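Long-range contacts in 2-oxoglutarate (2OG) and Fe(II)-dependent oxygenase superfamily protein (Arabidopsis thaliana, PDB 6KWA), which probably catalyses the irreversible, 2-oxoglutarate- and iron-dependent oxidation of the auxin indole-3-acetic acid to inactive 2-oxoindole-3-acetic acid: residues A[28-33]-A[198-203]; A[162-167]-A[227-232]; A[220-225]-A[262-267]. All blocks are in the same frame, centred on the assembly; numbering follows the deposited sequence.

Contact 1: residues A[28-33]-A[198-203]; sequences CFRVIN and FPIDPL
Cys28 and Arg30 reach from strand 28-32, in the larger sheet of the double-stranded beta-helix (DSBH) fold, to Phe198, Ile200 and the loop after strand 197-200, an edge strand of the smaller sheet. The two strand axes come no closer than 9.8 Å, so side chains bridge the gap. One end is buried and apolar. Cys28 SG approaches Phe198 in a sulfur-aromatic contact, lying 86° off the ring normal and 4.0 Å from CZ, hence at the ring edge and not above its face. The same sulfur meets the CD1 methyl of Ile200 at 4.2 Å, and Trp26 stands edge-to-face to the Phe198 ring.

Arg30 is the buried polar centre and the most closely packed residue. Its chain leaves with CG anti to the backbone N (chi1 -165°) and bends at chi3, which carries its guanidinium across to the loop. NH2 donates to the carbonyl oxygen of Asp201 at 2.6 Å, on a lone pair in the carbonyl plane, although the N-H...O angle of 144° makes the bond bent. NH1 is held by Thr4, a second grip that limits rotation of the group. The solvent side belongs to partly exposed Asp201 and exposed Leu203, which crosses the arginine at about a right angle and covers one guanidinium face, its CD1 methyl 3.7 Å from Arg30 CZ and offset toward the rim.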
# COMPACT_ATOMS: atom_id res chain seq x y z
N CYS A 28 -4.00 7.13 7.89
CA CYS A 28 -3.85 5.70 7.83
C CYS A 28 -4.82 5.03 8.76
O CYS A 28 -5.35 5.65 9.68
CB CYS A 28 -2.41 5.30 8.20
SG CYS A 28 -1.89 5.90 9.83
N PHE A 29 -5.06 3.75 8.52
CA PHE A 29 -5.89 2.95 9.41
C PHE A 29 -5.70 1.49 9.09
O PHE A 29 -5.33 1.13 7.99
CB PHE A 29 -7.37 3.34 9.32
CG PHE A 29 -7.95 3.29 7.95
CD1 PHE A 29 -8.65 2.17 7.52
CD2 PHE A 29 -7.82 4.37 7.10
CE1 PHE A 29 -9.20 2.14 6.26
CE2 PHE A 29 -8.35 4.33 5.82
CZ PHE A 29 -9.07 3.22 5.40
N ARG A 30 -6.03 0.66 10.06
CA ARG A 30 -5.96 -0.77 9.90
C ARG A 30 -7.36 -1.24 9.50
O ARG A 30 -8.34 -0.59 9.89
CB ARG A 30 -5.50 -1.39 11.23
CG ARG A 30 -5.01 -2.84 11.20
CD ARG A 30 -4.53 -3.27 12.62
NE ARG A 30 -3.14 -2.91 12.92
CZ ARG A 30 -2.76 -2.04 13.85
NH1 ARG A 30 -3.64 -1.41 14.62
NH2 ARG A 30 -1.46 -1.80 14.03
N VAL A 31 -7.48 -2.28 8.69
CA VAL A 31 -8.79 -2.87 8.45
C VAL A 31 -8.81 -4.32 8.93
O VAL A 31 -7.81 -5.06 8.82
CB VAL A 31 -9.24 -2.80 6.97
CG1 VAL A 31 -9.55 -1.34 6.61
CG2 VAL A 31 -8.21 -3.41 6.01
N ILE A 32 -9.94 -4.70 9.51
CA ILE A 32 -10.25 -6.08 9.87
C ILE A 32 -11.54 -6.46 9.17
O ILE A 32 -12.28 -5.59 8.70
CB ILE A 32 -10.44 -6.26 11.38
CG1 ILE A 32 -11.50 -5.28 11.89
CG2 ILE A 32 -9.13 -6.08 12.11
CD1 ILE A 32 -11.87 -5.46 13.35
N ASN A 33 -11.79 -7.77 9.10
CA ASN A 33 -12.91 -8.31 8.33
C ASN A 33 -12.95 -7.73 6.94
O ASN A 33 -14.01 -7.36 6.43
CB ASN A 33 -14.23 -8.06 9.08
CG ASN A 33 -14.18 -8.54 10.53
OD1 ASN A 33 -13.41 -9.44 10.87
ND2 ASN A 33 -14.98 -7.91 11.39
N PHE A 198 3.96 7.23 16.20
CA PHE A 198 3.21 6.12 16.76
C PHE A 198 3.49 4.90 15.87
O PHE A 198 3.84 5.06 14.69
CB PHE A 198 1.72 6.45 16.86
CG PHE A 198 1.08 6.78 15.55
CD1 PHE A 198 0.45 5.79 14.80
CD2 PHE A 198 1.09 8.08 15.06
CE1 PHE A 198 -0.16 6.10 13.59
CE2 PHE A 198 0.49 8.40 13.86
CZ PHE A 198 -0.13 7.40 13.11
N PRO A 199 3.43 3.68 16.45
CA PRO A 199 3.73 2.45 15.72
C PRO A 199 2.52 1.89 14.96
O PRO A 199 1.40 2.10 15.38
CB PRO A 199 4.14 1.48 16.83
CG PRO A 199 3.28 1.91 17.99
CD PRO A 199 3.11 3.41 17.86
N ILE A 200 2.77 1.20 13.85
CA ILE A 200 1.73 0.45 13.18
C ILE A 200 2.15 -1.03 13.25
O ILE A 200 2.80 -1.56 12.35
CB ILE A 200 1.53 0.93 11.74
CG1 ILE A 200 1.25 2.44 11.73
CG2 ILE A 200 0.40 0.14 11.04
CD1 ILE A 200 1.11 3.04 10.36
N ASP A 201 1.77 -1.68 14.35
CA ASP A 201 2.15 -3.06 14.61
C ASP A 201 1.38 -3.99 13.68
O ASP A 201 0.23 -3.72 13.36
CB ASP A 201 1.87 -3.42 16.07
CG ASP A 201 2.73 -2.62 17.05
OD1 ASP A 201 3.87 -2.24 16.69
OD2 ASP A 201 2.24 -2.33 18.15
N PRO A 202 2.04 -5.07 13.21
CA PRO A 202 1.40 -6.04 12.30
C PRO A 202 0.43 -6.98 13.00
O PRO A 202 0.81 -8.11 13.30
CB PRO A 202 2.60 -6.81 11.75
CG PRO A 202 3.56 -6.81 12.88
CD PRO A 202 3.40 -5.48 13.59
N LEU A 203 -0.81 -6.57 13.21
CA LEU A 203 -1.79 -7.44 13.87
C LEU A 203 -2.27 -8.53 12.89
O LEU A 203 -2.72 -8.22 11.78
CB LEU A 203 -2.94 -6.59 14.41
CG LEU A 203 -2.45 -5.61 15.48
CD1 LEU A 203 -3.60 -4.82 16.11
CD2 LEU A 203 -1.61 -6.27 16.57

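Contact 2: residues A[162-167]-A[227-232]. With MG (magnesium ion), chain D.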
# COMPACT_ATOMS: atom_id res chain seq x y z
N GLY A 162 18.03 -0.85 16.42
CA GLY A 162 17.91 0.41 17.13
C GLY A 162 17.89 1.63 16.22
O GLY A 162 17.71 2.75 16.69
N LYS A 163 18.08 1.42 14.92
CA LYS A 163 17.94 2.48 13.92
C LYS A 163 16.91 2.13 12.85
O LYS A 163 16.24 1.09 12.93
CB LYS A 163 19.30 2.79 13.27
CG LYS A 163 19.62 4.29 13.26
CD LYS A 163 20.16 4.75 14.61
CE LYS A 163 20.43 6.26 14.67
NZ LYS A 163 19.19 7.09 14.58
N LEU A 164 16.75 3.00 11.86
CA LEU A 164 15.67 2.88 10.87
C LEU A 164 16.11 1.99 9.71
O LEU A 164 17.31 1.90 9.43
CB LEU A 164 15.25 4.26 10.34
CG LEU A 164 14.70 5.43 11.17
CD1 LEU A 164 15.19 5.52 12.62
CD2 LEU A 164 15.00 6.73 10.42
N GLY A 165 15.16 1.33 9.05
CA GLY A 165 15.43 0.51 7.88
C GLY A 165 15.42 1.27 6.56
O GLY A 165 16.39 1.28 5.81
N VAL A 166 14.30 1.94 6.30
CA VAL A 166 14.24 2.96 5.26
C VAL A 166 13.65 4.23 5.90
O VAL A 166 12.89 4.16 6.87
CB VAL A 166 13.45 2.50 3.99
CG1 VAL A 166 11.97 2.26 4.30
CG2 VAL A 166 13.64 3.50 2.83
N GLN A 167 14.06 5.38 5.39
CA GLN A 167 13.80 6.65 6.05
C GLN A 167 12.44 7.24 5.71
O GLN A 167 11.77 6.82 4.76
CB GLN A 167 14.93 7.62 5.70
CG GLN A 167 16.30 7.10 6.18
CD GLN A 167 17.47 7.99 5.78
OE1 GLN A 167 17.48 9.18 6.09
NE2 GLN A 167 18.47 7.41 5.10
N LYS A 227 3.15 10.50 6.83
CA LYS A 227 4.59 10.30 6.82
C LYS A 227 4.89 9.05 7.61
O LYS A 227 4.51 8.93 8.78
CB LYS A 227 5.34 11.49 7.42
CG LYS A 227 5.13 12.85 6.76
CD LYS A 227 5.96 13.91 7.50
CE LYS A 227 5.89 15.29 6.87
NZ LYS A 227 4.55 15.93 7.11
N HIS A 228 5.60 8.12 7.00
CA HIS A 228 5.88 6.88 7.70
C HIS A 228 7.28 6.33 7.40
O HIS A 228 7.93 6.71 6.42
CB HIS A 228 4.81 5.83 7.34
CG HIS A 228 4.65 5.58 5.87
ND1 HIS A 228 4.03 6.47 5.03
CD2 HIS A 228 5.01 4.52 5.11
CE1 HIS A 228 4.03 5.98 3.80
NE2 HIS A 228 4.61 4.80 3.82
N ARG A 229 7.71 5.42 8.26
CA ARG A 229 9.01 4.77 8.09
C ARG A 229 8.96 3.44 8.81
O ARG A 229 8.10 3.22 9.68
CB ARG A 229 10.14 5.60 8.68
CG ARG A 229 9.75 6.16 10.01
CD ARG A 229 10.89 6.75 10.78
NE ARG A 229 10.48 7.01 12.16
CZ ARG A 229 11.21 7.69 13.03
NH1 ARG A 229 12.38 8.19 12.66
NH2 ARG A 229 10.77 7.89 14.27
N VAL A 230 9.89 2.56 8.48
CA VAL A 230 10.02 1.29 9.18
C VAL A 230 11.30 1.31 10.00
O VAL A 230 12.38 1.64 9.51
CB VAL A 230 9.99 0.09 8.22
CG1 VAL A 230 11.01 0.27 7.10
CG2 VAL A 230 10.25 -1.20 8.99
N GLN A 231 11.15 1.03 11.29
CA GLN A 231 12.27 1.01 12.22
C GLN A 231 12.75 -0.42 12.45
O GLN A 231 11.95 -1.35 12.54
CB GLN A 231 11.86 1.63 13.54
CG GLN A 231 12.43 2.98 13.79
CD GLN A 231 12.40 3.31 15.25
OE1 GLN A 231 11.64 2.70 16.00
NE2 GLN A 231 13.21 4.27 15.66
N CYS A 232 14.06 -0.59 12.56
CA CYS A 232 14.60 -1.91 12.87
C CYS A 232 14.52 -2.22 14.36
O CYS A 232 15.06 -1.48 15.17
CB CYS A 232 16.04 -2.02 12.39
SG CYS A 232 16.84 -3.49 13.02
MG MG D . 5.39 3.63 2.27
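Gly165 N donates to Val230 O over 2.8 Å, nearly straight at 165°, and Cys232 N returns a bond of equal length to Lys163 O, in the carbonyl plane. A third, longer bond from Gly162 N to Cys232 O spans 3.3 Å and arrives from above the carbonyl plane. Together they tie the start of strand 164-169, an edge of the smaller DSBH sheet, to strand 228-231. Between the two short bonds, Leu164 and Gln231 form an antiparallel non-hydrogen-bonded pair whose CA atoms lie 4.1 Å apart and whose side chains diverge. The chain then turns a corner at Gly165 and Val166.

Beyond the backbone ladder, Val166 and Val230 cross at about a right angle, with their CG1 methyls 3.6 Å apart. Leu164 packs differently: its CD2 methyl lies 3.7 Å from Arg229 NH1, while CD1 is 3.8 Å from Gln231 NE2, so the leucine fork meets the polar ends of two long side chains. The Arg229 chain runs extended from CG to NE, and its cation faces Phe197 in a cation-pi contact.

At the other end of strand 228-231, His228 NE2 binds the magnesium ion at 2.1 Å, with His169 and Asp171 completing the protein ligands. The ring is held at both nitrogens, by Val226 O at ND1 and by the metal at NE2, which restricts its rotation and is consistent with ND1 carrying the proton and leaving NE2 to bind the metal.

Contact 3: residues A[220-225]-A[262-267]; sequences NGRLCN and AEHPRL
Asn220 and Arg222 meet the C-terminal tail at the Schellman motif that ends helix 213-218, with Asn220, at positive phi, as its C-prime residue. The amide of Asn220 does the polar work. Its ND2 donates to Pro265 O at 3.0 Å with an N-H...O angle of 151°; the acceptor lies near the amide plane, whereas the donor stands well above the carbonyl plane. A weak, strongly bent bond joins ND2 to His264 O at 2.8 Å. A trans first torsion extends the Asn220 amide from the helix end to these tail carbonyls. Leu267 lies over the same turn, its CD2 methyl 3.5 Å from Gly221 N.

Alongside, the Arg222 guanidinium stacks on the His264 ring, centres 4.2 Å apart and planes 28° from parallel. Arg222 NH1 makes the nearest approach, poised over one ring face toward the rim, 3.1 Å from His264 NE2. The arginine chain comes in at about a right angle to the histidine and bends at chi3 to lay its flat end there.

The second shell sets both groups. Asp261 OD1 bonds to His264 ND1 and to Glu263 N, which steadies the imidazole beneath the guanidinium, and Phe259 O takes a further bond from Asn220 ND2. The turn that presents the amide is fixed by the two backbone bonds of the Schellman motif, Asn220 N to Ile217 O and Gly221 N to Thr216 O.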
# COMPACT_ATOMS: atom_id res chain seq x y z
N ASN A 220 -8.23 18.20 -1.97
CA ASN A 220 -7.82 19.57 -1.72
C ASN A 220 -7.33 19.79 -0.31
O ASN A 220 -7.75 20.73 0.36
CB ASN A 220 -8.96 20.54 -2.05
CG ASN A 220 -8.48 21.98 -2.17
OD1 ASN A 220 -7.39 22.24 -2.65
ND2 ASN A 220 -9.31 22.92 -1.73
N GLY A 221 -6.43 18.93 0.15
CA GLY A 221 -5.78 19.09 1.45
C GLY A 221 -6.45 18.40 2.63
O GLY A 221 -5.93 18.39 3.73
N ARG A 222 -7.60 17.77 2.40
CA ARG A 222 -8.33 17.19 3.52
C ARG A 222 -7.75 15.85 3.98
O ARG A 222 -7.61 15.60 5.18
CB ARG A 222 -9.79 17.09 3.13
CG ARG A 222 -10.29 18.47 2.87
CD ARG A 222 -11.61 18.49 2.23
NE ARG A 222 -12.62 18.54 3.25
CZ ARG A 222 -13.49 19.52 3.36
NH1 ARG A 222 -13.47 20.51 2.47
NH2 ARG A 222 -14.38 19.49 4.35
N LEU A 223 -7.51 14.95 3.04
CA LEU A 223 -6.92 13.66 3.38
C LEU A 223 -5.42 13.83 3.71
O LEU A 223 -4.69 14.53 3.01
CB LEU A 223 -7.14 12.68 2.23
CG LEU A 223 -8.64 12.46 1.94
CD1 LEU A 223 -8.86 11.66 0.65
CD2 LEU A 223 -9.32 11.77 3.12
N CYS A 224 -4.98 13.22 4.81
CA CYS A 224 -3.58 13.24 5.25
C CYS A 224 -2.66 12.28 4.49
O CYS A 224 -2.84 11.05 4.54
CB CYS A 224 -3.50 12.93 6.74
SG CYS A 224 -1.78 12.94 7.34
N ASN A 225 -1.69 12.80 3.74
CA ASN A 225 -0.72 11.89 3.13
C ASN A 225 0.33 11.53 4.18
O ASN A 225 1.34 12.23 4.36
CB ASN A 225 -0.10 12.51 1.87
CG ASN A 225 0.51 13.88 2.13
OD1 ASN A 225 0.12 14.59 3.06
ND2 ASN A 225 1.51 14.25 1.32
N ALA A 262 -14.28 28.85 -1.50
CA ALA A 262 -13.69 30.04 -0.90
C ALA A 262 -13.00 29.76 0.45
O ALA A 262 -12.01 30.41 0.79
CB ALA A 262 -14.75 31.13 -0.77
N GLU A 263 -13.53 28.80 1.21
CA GLU A 263 -12.99 28.48 2.54
C GLU A 263 -11.96 27.33 2.48
O GLU A 263 -11.29 27.00 3.48
CB GLU A 263 -14.15 28.11 3.48
CG GLU A 263 -15.18 29.23 3.65
CD GLU A 263 -16.30 29.15 2.60
OE1 GLU A 263 -16.35 28.16 1.84
OE2 GLU A 263 -17.13 30.09 2.51
N HIS A 264 -11.84 26.71 1.30
CA HIS A 264 -10.85 25.67 1.03
C HIS A 264 -10.23 25.98 -0.32
O HIS A 264 -10.57 25.34 -1.33
CB HIS A 264 -11.49 24.28 0.98
CG HIS A 264 -12.28 23.94 2.21
ND1 HIS A 264 -13.59 24.31 2.38
CD2 HIS A 264 -11.95 23.20 3.30
CE1 HIS A 264 -14.04 23.85 3.53
NE2 HIS A 264 -13.06 23.16 4.10
N PRO A 265 -9.31 26.96 -0.37
CA PRO A 265 -8.83 27.40 -1.68
C PRO A 265 -8.08 26.28 -2.38
O PRO A 265 -7.58 25.38 -1.71
CB PRO A 265 -7.88 28.56 -1.33
CG PRO A 265 -8.25 28.95 0.07
CD PRO A 265 -8.68 27.70 0.74
N ARG A 266 -7.99 26.37 -3.70
CA ARG A 266 -7.38 25.31 -4.49
C ARG A 266 -5.90 25.28 -4.16
O ARG A 266 -5.38 26.24 -3.61
CB ARG A 266 -7.65 25.54 -5.99
CG ARG A 266 -7.30 24.37 -6.88
CD ARG A 266 -8.56 23.66 -7.44
NE ARG A 266 -9.28 24.43 -8.46
CZ ARG A 266 -10.31 23.97 -9.18
NH1 ARG A 266 -10.74 22.72 -9.00
NH2 ARG A 266 -10.90 24.74 -10.08
N LEU A 267 -5.23 24.16 -4.44
CA LEU A 267 -3.85 23.99 -3.97
C LEU A 267 -2.79 24.12 -5.06
O LEU A 267 -1.64 24.48 -4.77
CB LEU A 267 -3.72 22.62 -3.30
CG LEU A 267 -3.77 22.63 -1.77
CD1 LEU A 267 -4.71 23.71 -1.26
CD2 LEU A 267 -4.16 21.24 -1.28

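Contacts 1 and 2 have centres about 16 Å apart and share the smaller antiparallel sheet, in which strands 164-169 and 197-200 are the two outermost members. Contact 2 pairs strands within that sheet beside the metal, while contact 1 joins its far edge to strand 28-32 of the larger sheet. Their segments alternate along the chain: 28-33, 162-167, 198-203, 227-232. Contact 3 is peripheral, its centre about 26 Å from that of contact 1 and about 29 Å from that of contact 2. Yet residues 220-225 run almost directly into 227-232, so one continuous stretch leads from the C-terminal tail's docking place to the metal-binding strand.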